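Local coordinates for protein toll-like receptor 13 (Mus musculus, PDB 4Z0C) that recognises single-stranded 23S ribosomal RNA from bacteria through its leucine-rich-repeat ectodomain and signals through MYD88 and TRAF6 in innate immunity, at residues 119-122 against 123-127; 146-149 against 150-154; 241-245 against 246-250. One frame throughout, in Å; residues are numbered along the deposited sequence.

How the contacts relate
Each contact is local, a run of four or five residues packing on the run that follows it, and all three lie in the leucine-rich-repeat solenoid of the ectodomain. Following the chain from the N terminus, 119-122 turns back on 123-127 in LRR 4, 146-154 runs along helix 145-152 of LRR 5 and out of its C-terminal end, and 241-250 is a loop with two short 3-10 turns between strands 230-232 and 253-255. They come in series, without nesting or crossing. Contacts 1 and 2 pack together, I121 and F126 lying against the helix, with centres about 8 Å apart. Contact 3 stands alone, its centre about 27 Å from that of contact 2.

Contact 1 of 3, residues 119-122 against 123-127; sequences THIH and KDAFT
H122 uses both its carbonyl and its ring to fold the chain back on D124 and A125, closing a type I beta turn in the fourth leucine-rich repeat, just after the short strand 120-121. A125 N donates to H122 O at 2.9 Å, a nearly straight bond although the donor stands well above the carbonyl plane. The second bond is made by the side chain: D124 N gives its hydrogen to H122 ND1 at 3.0 Å, with the donor tilted 34° from the ring plane. With CG anti to the backbone N (chi1 -173°), the imidazole is carried beside its own carbonyl carbon, near enough to the turn for ND1 to take up the amide. Because that amide donates to ND1, the nitrogen is probably unprotonated. The D124 carboxylate passes the ring at a slant, the two planes 53° apart, and OD2 comes within 3.5 Å of H122 CE1. K123 NZ makes a long salt bridge with the same OD2. A second type I turn, D124 to T127, follows directly, and from it the F126 ring reaches back to I121.

Beneath these polar groups lies an apolar layer. I121 points toward the turn, its CG2 branch 3.8 Å from A125 CB, while its side chain crosses that of F126 at about a right angle. Helix 145-152 adds I148 and A151 against I121, and V152 against F126. The terminal methyl CD1 of I121 approaches the phenyl obliquely and lies 3.8 Å from F126 CE2.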
loop_
_atom_site.group_PDB
_atom_site.type_symbol
_atom_site.label_atom_id
_atom_site.label_comp_id
_atom_site.label_asym_id
_atom_site.label_seq_id
_atom_site.Cartn_x
_atom_site.Cartn_y
_atom_site.Cartn_z
ATOM N N THR A 119 -32.511 -34.254 -4.092
ATOM C CA THR A 119 -33.699 -34.567 -3.287
ATOM C C THR A 119 -33.758 -36.051 -2.949
ATOM O O THR A 119 -34.220 -36.423 -1.871
ATOM C CB THR A 119 -35.013 -34.191 -3.998
ATOM O OG1 THR A 119 -35.059 -34.814 -5.281
ATOM C CG2 THR A 119 -35.133 -32.685 -4.170
ATOM N N HIS A 120 -33.282 -36.898 -3.863
ATOM C CA HIS A 120 -33.357 -38.353 -3.679
ATOM C C HIS A 120 -32.118 -39.095 -4.151
ATOM O O HIS A 120 -31.429 -38.674 -5.084
ATOM C CB HIS A 120 -34.575 -38.935 -4.402
ATOM C CG HIS A 120 -35.886 -38.479 -3.848
ATOM N ND1 HIS A 120 -36.557 -37.374 -4.326
ATOM C CD2 HIS A 120 -36.662 -38.988 -2.860
ATOM C CE1 HIS A 120 -37.682 -37.217 -3.654
ATOM N NE2 HIS A 120 -37.771 -38.185 -2.758
ATOM N N ILE A 121 -31.865 -40.236 -3.524
ATOM C CA ILE A 121 -30.772 -41.102 -3.935
ATOM C C ILE A 121 -31.356 -42.487 -4.133
ATOM O O ILE A 121 -32.034 -43.011 -3.244
ATOM C CB ILE A 121 -29.681 -41.193 -2.863
ATOM C CG1 ILE A 121 -29.126 -39.802 -2.525
ATOM C CG2 ILE A 121 -28.575 -42.125 -3.326
ATOM C CD1 ILE A 121 -27.929 -39.835 -1.595
ATOM N N HIS A 122 -31.111 -43.078 -5.296
ATOM C CA HIS A 122 -31.655 -44.391 -5.580
ATOM C C HIS A 122 -31.129 -45.400 -4.568
ATOM O O HIS A 122 -29.960 -45.340 -4.164
ATOM C CB HIS A 122 -31.336 -44.859 -7.001
ATOM C CG HIS A 122 -32.032 -46.134 -7.366
ATOM N ND1 HIS A 122 -31.489 -47.375 -7.124
ATOM C CD2 HIS A 122 -33.250 -46.356 -7.919
ATOM C CE1 HIS A 122 -32.333 -48.309 -7.529
ATOM N NE2 HIS A 122 -33.410 -47.715 -8.011
ATOM N N LYS A 123 -32.018 -46.299 -4.150
ATOM C CA LYS A 123 -31.724 -47.327 -3.160
ATOM C C LYS A 123 -30.394 -48.042 -3.391
ATOM O O LYS A 123 -29.688 -48.378 -2.439
ATOM C CB LYS A 123 -32.844 -48.366 -3.175
ATOM C CG LYS A 123 -32.908 -49.232 -1.935
ATOM C CD LYS A 123 -34.105 -50.187 -1.988
ATOM C CE LYS A 123 -34.266 -50.801 -3.369
ATOM N NZ LYS A 123 -33.671 -52.169 -3.442
ATOM N N ASP A 124 -30.056 -48.271 -4.654
ATOM C CA ASP A 124 -28.866 -49.054 -4.993
ATOM C C ASP A 124 -27.727 -48.224 -5.554
ATOM O O ASP A 124 -26.783 -48.778 -6.128
ATOM C CB ASP A 124 -29.209 -50.150 -5.996
ATOM C CG ASP A 124 -30.236 -51.118 -5.465
ATOM O OD1 ASP A 124 -30.022 -51.655 -4.354
ATOM O OD2 ASP A 124 -31.258 -51.330 -6.153
ATOM N N ALA A 125 -27.813 -46.902 -5.411
ATOM C CA ALA A 125 -26.789 -46.035 -5.981
ATOM C C ALA A 125 -25.399 -46.368 -5.438
ATOM O O ALA A 125 -24.451 -46.436 -6.196
ATOM C CB ALA A 125 -27.132 -44.590 -5.760
ATOM N N PHE A 126 -25.299 -46.645 -4.140
ATOM C CA PHE A 126 -23.997 -46.782 -3.471
ATOM C C PHE A 126 -23.466 -48.214 -3.290
ATOM O O PHE A 126 -22.421 -48.411 -2.664
ATOM C CB PHE A 126 -24.030 -46.050 -2.112
ATOM C CG PHE A 126 -24.319 -44.589 -2.225
ATOM C CD1 PHE A 126 -23.819 -43.849 -3.295
ATOM C CD2 PHE A 126 -25.102 -43.948 -1.281
ATOM C CE1 PHE A 126 -24.080 -42.493 -3.404
ATOM C CE2 PHE A 126 -25.373 -42.587 -1.388
ATOM C CZ PHE A 126 -24.860 -41.864 -2.451
ATOM N N THR A 127 -24.186 -49.202 -3.822
ATOM C CA THR A 127 -23.765 -50.614 -3.746
ATOM C C THR A 127 -22.302 -50.949 -4.121
ATOM O O THR A 127 -21.644 -51.698 -3.388
ATOM C CB THR A 127 -24.728 -51.539 -4.536
ATOM O OG1 THR A 127 -26.064 -51.377 -4.033
ATOM C CG2 THR A 127 -24.316 -52.987 -4.370
#

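Contact 2 of 3, residues 146-149 against 150-154; sequences SGIL and EAVQH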
loop_
_atom_site.group_PDB
_atom_site.type_symbol
_atom_site.label_atom_id
_atom_site.label_comp_id
_atom_site.label_asym_id
_atom_site.label_seq_id
_atom_site.Cartn_x
_atom_site.Cartn_y
_atom_site.Cartn_z
ATOM N N SER A 146 -35.724 -40.934 5.291
ATOM C CA SER A 146 -35.887 -42.391 5.080
ATOM C C SER A 146 -35.169 -42.850 3.835
ATOM O O SER A 146 -34.466 -43.855 3.859
ATOM C CB SER A 146 -37.364 -42.809 4.990
ATOM O OG SER A 146 -38.041 -42.612 6.224
ATOM N N GLY A 147 -35.342 -42.101 2.751
ATOM C CA GLY A 147 -34.692 -42.409 1.488
ATOM C C GLY A 147 -33.172 -42.400 1.550
ATOM O O GLY A 147 -32.523 -43.204 0.899
ATOM N N ILE A 148 -32.603 -41.467 2.306
ATOM C CA ILE A 148 -31.154 -41.425 2.482
ATOM C C ILE A 148 -30.692 -42.658 3.252
ATOM O O ILE A 148 -29.702 -43.282 2.893
ATOM C CB ILE A 148 -30.681 -40.146 3.225
ATOM C CG1 ILE A 148 -31.132 -38.893 2.479
ATOM C CG2 ILE A 148 -29.160 -40.157 3.366
ATOM C CD1 ILE A 148 -30.546 -38.800 1.095
ATOM N N LEU A 149 -31.413 -43.004 4.316
ATOM C CA LEU A 149 -31.104 -44.207 5.091
ATOM C C LEU A 149 -31.151 -45.482 4.251
ATOM O O LEU A 149 -30.309 -46.364 4.411
ATOM C CB LEU A 149 -32.020 -44.331 6.307
ATOM C CG LEU A 149 -31.623 -43.492 7.519
ATOM C CD1 LEU A 149 -32.707 -43.550 8.570
ATOM C CD2 LEU A 149 -30.309 -43.991 8.089
ATOM N N GLU A 150 -32.128 -45.578 3.356
ATOM C CA GLU A 150 -32.188 -46.701 2.422
ATOM C C GLU A 150 -30.930 -46.778 1.587
ATOM O O GLU A 150 -30.425 -47.864 1.299
ATOM C CB GLU A 150 -33.399 -46.570 1.495
ATOM C CG GLU A 150 -34.731 -46.974 2.122
ATOM C CD GLU A 150 -34.840 -48.477 2.340
ATOM O OE1 GLU A 150 -34.905 -48.912 3.509
ATOM O OE2 GLU A 150 -34.871 -49.221 1.332
ATOM N N ALA A 151 -30.423 -45.613 1.201
ATOM C CA ALA A 151 -29.304 -45.554 0.265
ATOM C C ALA A 151 -27.968 -45.799 0.946
ATOM O O ALA A 151 -27.022 -46.240 0.309
ATOM C CB ALA A 151 -29.298 -44.232 -0.482
ATOM N N VAL A 152 -27.898 -45.549 2.247
ATOM C CA VAL A 152 -26.627 -45.678 2.949
ATOM C C VAL A 152 -26.523 -46.795 3.994
ATOM O O VAL A 152 -25.412 -47.130 4.416
ATOM C CB VAL A 152 -26.177 -44.313 3.575
ATOM C CG1 VAL A 152 -26.099 -43.231 2.498
ATOM C CG2 VAL A 152 -27.093 -43.895 4.706
ATOM N N GLN A 153 -27.655 -47.370 4.415
ATOM C CA GLN A 153 -27.650 -48.299 5.559
ATOM C C GLN A 153 -26.827 -49.585 5.363
ATOM O O GLN A 153 -26.356 -50.183 6.334
ATOM C CB GLN A 153 -29.089 -48.641 5.992
ATOM C CG GLN A 153 -29.884 -49.477 4.967
ATOM C CD GLN A 153 -31.358 -49.671 5.356
ATOM O OE1 GLN A 153 -31.723 -49.603 6.532
ATOM N NE2 GLN A 153 -32.208 -49.886 4.355
ATOM N N HIS A 154 -26.617 -49.982 4.112
ATOM C CA HIS A 154 -25.864 -51.202 3.824
ATOM C C HIS A 154 -24.411 -50.962 3.426
ATOM O O HIS A 154 -23.692 -51.906 3.090
ATOM C CB HIS A 154 -26.604 -52.066 2.796
ATOM C CG HIS A 154 -27.948 -52.521 3.272
ATOM N ND1 HIS A 154 -29.127 -52.128 2.671
ATOM C CD2 HIS A 154 -28.301 -53.303 4.319
ATOM C CE1 HIS A 154 -30.146 -52.657 3.321
ATOM N NE2 HIS A 154 -29.672 -53.376 4.324
#
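From S146 to V152 the backbone winds as a short alpha helix, with E150 N donating to S146 O at 2.9 Å in the carbonyl plane and A151 N to G147 O at 3.2 Å. Toward its C-terminal end the bonding becomes mixed. I148 O takes weak bonds from both A151 N and V152 N, and L149 O receives Q153 N at 2.8 Å together with a weak bond from V152 N.

Q153 doubles back over this last turn. The backbone at the helix end puts Q153 CB 3.0 Å from L149 O, and a chi1 of 68°, with CG between the backbone N and the carbonyl carbon, keeps Q153 CG beside the same L149 O at 3.2 Å. The extended chain then continues toward E150. There Q153 NE2 makes a weak bond of 3.0 Å to E150 OE1. R176 is the stronger partner of both side chains, forming a salt bridge with E150 OE1 and a hydrogen bond with Q153 OE1. V152 folds its CG2 branch over the helix backbone, 3.2 Å from I148 O.

In LRR 5 the helix occupies the connection between strands 134-136 and 160-162. S146 OG bonds to D172, and L149 packs on D172 and L178, which flank strand 176-177 in sequence, while E150 lies beside K123 of the loop after strand 120-121.

Contact 3 of 3, residues 241-245 against 246-250; sequences ENLSA and KHLQN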
loop_
_atom_site.group_PDB
_atom_site.type_symbol
_atom_site.label_atom_id
_atom_site.label_comp_id
_atom_site.label_asym_id
_atom_site.label_seq_id
_atom_site.Cartn_x
_atom_site.Cartn_y
_atom_site.Cartn_z
ATOM N N GLU A 241 -34.932 -30.409 29.872
ATOM C CA GLU A 241 -35.450 -31.386 30.836
ATOM C C GLU A 241 -35.635 -32.770 30.202
ATOM O O GLU A 241 -35.484 -33.796 30.871
ATOM C CB GLU A 241 -36.777 -30.917 31.425
ATOM C CG GLU A 241 -36.660 -29.730 32.365
ATOM C CD GLU A 241 -36.718 -28.402 31.636
ATOM O OE1 GLU A 241 -37.025 -28.409 30.426
ATOM O OE2 GLU A 241 -36.466 -27.351 32.272
ATOM N N ASN A 242 -35.952 -32.792 28.908
ATOM C CA ASN A 242 -36.201 -34.036 28.189
ATOM C C ASN A 242 -34.933 -34.696 27.691
ATOM O O ASN A 242 -34.966 -35.697 26.980
ATOM C CB ASN A 242 -37.170 -33.794 27.041
ATOM C CG ASN A 242 -38.540 -33.388 27.528
ATOM O OD1 ASN A 242 -38.770 -33.290 28.731
ATOM N ND2 ASN A 242 -39.453 -33.134 26.601
ATOM N N LEU A 243 -33.803 -34.119 28.070
ATOM C CA LEU A 243 -32.519 -34.749 27.852
ATOM C C LEU A 243 -32.328 -35.597 29.093
ATOM O O LEU A 243 -32.789 -35.245 30.173
ATOM C CB LEU A 243 -31.425 -33.689 27.747
ATOM C CG LEU A 243 -30.382 -33.668 26.623
ATOM C CD1 LEU A 243 -30.847 -34.322 25.330
ATOM C CD2 LEU A 243 -29.987 -32.221 26.367
ATOM N N SER A 244 -31.680 -36.730 28.947
ATOM C CA SER A 244 -31.489 -37.615 30.080
ATOM C C SER A 244 -30.026 -37.993 30.281
ATOM O O SER A 244 -29.407 -38.574 29.401
ATOM C CB SER A 244 -32.357 -38.868 29.906
ATOM O OG SER A 244 -31.766 -39.983 30.550
ATOM N N ALA A 245 -29.488 -37.693 31.455
ATOM C CA ALA A 245 -28.101 -38.029 31.758
ATOM C C ALA A 245 -27.808 -39.529 31.678
ATOM O O ALA A 245 -26.677 -39.933 31.421
ATOM C CB ALA A 245 -27.727 -37.491 33.136
ATOM N N LYS A 246 -28.819 -40.359 31.903
ATOM C CA LYS A 246 -28.627 -41.804 31.819
ATOM C C LYS A 246 -28.249 -42.241 30.420
ATOM O O LYS A 246 -27.513 -43.212 30.239
ATOM C CB LYS A 246 -29.868 -42.565 32.297
ATOM C CG LYS A 246 -29.718 -43.124 33.705
ATOM C CD LYS A 246 -29.472 -44.648 33.703
ATOM C CE LYS A 246 -28.358 -45.107 32.727
ATOM N NZ LYS A 246 -26.972 -44.730 33.153
ATOM N N HIS A 247 -28.762 -41.530 29.426
ATOM C CA HIS A 247 -28.459 -41.863 28.045
ATOM C C HIS A 247 -27.183 -41.198 27.525
ATOM O O HIS A 247 -26.847 -41.352 26.353
ATOM C CB HIS A 247 -29.655 -41.521 27.158
ATOM C CG HIS A 247 -30.886 -42.303 27.493
ATOM N ND1 HIS A 247 -32.157 -41.786 27.370
ATOM C CD2 HIS A 247 -31.038 -43.574 27.943
ATOM C CE1 HIS A 247 -33.039 -42.702 27.736
ATOM N NE2 HIS A 247 -32.385 -43.798 28.080
ATOM N N LEU A 248 -26.479 -40.470 28.392
ATOM C CA LEU A 248 -25.303 -39.693 27.971
ATOM C C LEU A 248 -24.082 -39.911 28.858
ATOM O O LEU A 248 -23.316 -38.983 29.091
ATOM C CB LEU A 248 -25.641 -38.196 27.954
ATOM C CG LEU A 248 -26.803 -37.830 27.023
ATOM C CD1 LEU A 248 -27.372 -36.435 27.326
ATOM C CD2 LEU A 248 -26.379 -37.954 25.560
ATOM N N GLN A 249 -23.897 -41.123 29.363
ATOM C CA GLN A 249 -22.840 -41.344 30.343
ATOM C C GLN A 249 -21.454 -41.393 29.714
ATOM O O GLN A 249 -20.448 -41.322 30.419
ATOM C CB GLN A 249 -23.099 -42.600 31.176
ATOM C CG GLN A 249 -24.257 -42.480 32.153
ATOM C CD GLN A 249 -23.973 -41.542 33.302
ATOM O OE1 GLN A 249 -23.128 -41.826 34.153
ATOM N NE2 GLN A 249 -24.721 -40.443 33.370
ATOM N N ASN A 250 -21.390 -41.520 28.397
ATOM C CA ASN A 250 -20.098 -41.449 27.723
ATOM C C ASN A 250 -19.720 -40.060 27.182
ATOM O O ASN A 250 -18.654 -39.894 26.612
ATOM C CB ASN A 250 -20.009 -42.492 26.605
ATOM C CG ASN A 250 -19.579 -43.852 27.119
ATOM O OD1 ASN A 250 -18.643 -43.958 27.917
ATOM N ND2 ASN A 250 -20.270 -44.902 26.675
#
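A245 O is gripped by two donors that reach it from opposite faces of its carbonyl plane. The shorter bond comes from Q249 NE2 at 2.8 Å, almost perfectly straight (177°) and lying in the plane of the glutamine amide; L248 N supplies the other at 3.1 Å. Bending at chi2 (-70°) curls the Q249 chain back over the turn and delivers its amide to this oxygen. One residue earlier, H247 N donates to S244 O at 3.0 Å, so successive i to i+3 bonds wind the 3-10 turn of this leucine-rich-repeat connection.

S244 marks the start of that turn. Its hydroxyl lies over one face of the H247 imidazole, displaced toward the rim, and accepts a weak bond from K246 N. The H247 ring also meets Y221. The buried side chains of L243 and L248 cross at about a right angle, L243 CG lying 4.1 Å from L248 CD1.

Q249 NE2 also donates to N277 O, so one amide group joins two backbone carbonyls. This chemistry implies that the glutamine both secures its own turn and ties it to the loop beyond helix 268-275, which probably fixes the rotation of its amide.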